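Local coordinates for protein superoxide dismutase [Mn/Fe] (Porphyromonas gingivalis, PDB 1UES) that converts superoxide radicals into oxygen and hydrogen peroxide, using one manganese or iron ion per subunit of a homodimer, at residues 124-127 and 133-136. The protein carries 1 engineered substitution. Sequence-based numbering, arbitrary orientation.
Sequences VWLA and KLSI
Ala127 and Ser135 face each other as an antiparallel hydrogen-bonded pair. Ala127 N-H donates a hydrogen bond to Ser135 O, the N and O 2.9 Å apart and the bond nearly straight at 167°. Ser135 N-H donates one back to Ala127 O, also 2.9 Å from N to O, more bent at 150° and with the donor somewhat tilted from the carbonyl plane. Next along, Leu126 and Ile136 form a non-hydrogen-bonded pair, and Ile136 CA comes 3.3 Å from Trp125 O in a CA-H...O contact.

Ile136 can be traced from CB outward: CB lies 4.2 Å from Trp125 O. CG1 stands beside the backbone N (chi1 -64°), which puts CG2 anti to that N, where it runs alongside Val124 CG2 at 3.8 Å. The Ile136 side chain also packs on Phe101 of helix 91-101 and Ala114 of helix 104-116. Leu126 reaches across the same face, its CD1 3.7 Å from Ser135 O and 4.2 Å from Leu134 CB, while Phe107 and Phe111 of helix 104-116 pack against it.

On the reverse face Ala127 CB sits 4.0 Å from Ser135 OG, whose hydrogen bond goes to Glu137 OE2. This is a beta hairpin, two strands of the three-stranded antiparallel sheet in the C-terminal domain of iron/manganese superoxide dismutases.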
# COMPACT_ATOMS: atom_id res chain seq x y z
N VAL A 124 -5.44 8.68 6.94
CA VAL A 124 -5.78 9.06 8.31
C VAL A 124 -6.73 10.26 8.04
O VAL A 124 -6.45 11.12 7.20
CB VAL A 124 -4.54 9.44 9.17
CG1 VAL A 124 -3.69 10.42 8.45
CG2 VAL A 124 -5.00 9.97 10.52
N TRP A 125 -7.87 10.24 8.71
CA TRP A 125 -8.89 11.27 8.51
C TRP A 125 -9.27 12.00 9.79
O TRP A 125 -9.33 11.40 10.87
CB TRP A 125 -10.16 10.59 7.96
CG TRP A 125 -10.26 10.55 6.46
CD1 TRP A 125 -10.10 9.47 5.63
CD2 TRP A 125 -10.58 11.66 5.62
NE1 TRP A 125 -10.30 9.85 4.31
CE2 TRP A 125 -10.59 11.18 4.28
CE3 TRP A 125 -10.85 13.01 5.86
CZ2 TRP A 125 -10.86 12.02 3.19
CZ3 TRP A 125 -11.12 13.84 4.77
CH2 TRP A 125 -11.12 13.35 3.45
N LEU A 126 -9.50 13.30 9.67
CA LEU A 126 -10.02 14.09 10.78
C LEU A 126 -11.47 14.20 10.29
O LEU A 126 -11.73 14.60 9.15
CB LEU A 126 -9.39 15.47 10.87
CG LEU A 126 -10.13 16.38 11.86
CD1 LEU A 126 -10.00 15.82 13.29
CD2 LEU A 126 -9.57 17.77 11.77
N ALA A 127 -12.42 13.78 11.12
CA ALA A 127 -13.82 13.82 10.73
C ALA A 127 -14.69 14.42 11.84
O ALA A 127 -14.27 14.51 12.99
CB ALA A 127 -14.30 12.41 10.40
N LYS A 133 -18.48 17.02 16.87
CA LYS A 133 -17.51 16.22 17.61
C LYS A 133 -16.50 15.69 16.61
O LYS A 133 -16.88 15.16 15.57
CB LYS A 133 -18.18 15.05 18.33
CG LYS A 133 -17.20 14.32 19.26
CD LYS A 133 -17.57 12.87 19.45
CE LYS A 133 -17.30 12.41 20.88
NZ LYS A 133 -17.13 13.59 21.78
N LEU A 134 -15.22 15.84 16.95
CA LEU A 134 -14.14 15.43 16.07
C LEU A 134 -13.60 14.07 16.43
O LEU A 134 -13.59 13.68 17.61
CB LEU A 134 -12.98 16.44 16.15
CG LEU A 134 -13.29 17.91 15.86
CD1 LEU A 134 -12.08 18.79 16.27
CD2 LEU A 134 -13.59 18.08 14.35
N SER A 135 -13.13 13.36 15.42
CA SER A 135 -12.53 12.06 15.63
C SER A 135 -11.42 11.86 14.62
O SER A 135 -11.45 12.44 13.54
CB SER A 135 -13.55 10.94 15.45
OG SER A 135 -14.12 10.93 14.14
N ILE A 136 -10.45 11.05 14.99
CA ILE A 136 -9.37 10.72 14.07
C ILE A 136 -9.74 9.31 13.63
O ILE A 136 -9.91 8.41 14.47
CB ILE A 136 -8.01 10.74 14.76
CG1 ILE A 136 -7.72 12.17 15.23
CG2 ILE A 136 -6.94 10.17 13.81
CD1 ILE A 136 -6.36 12.40 15.79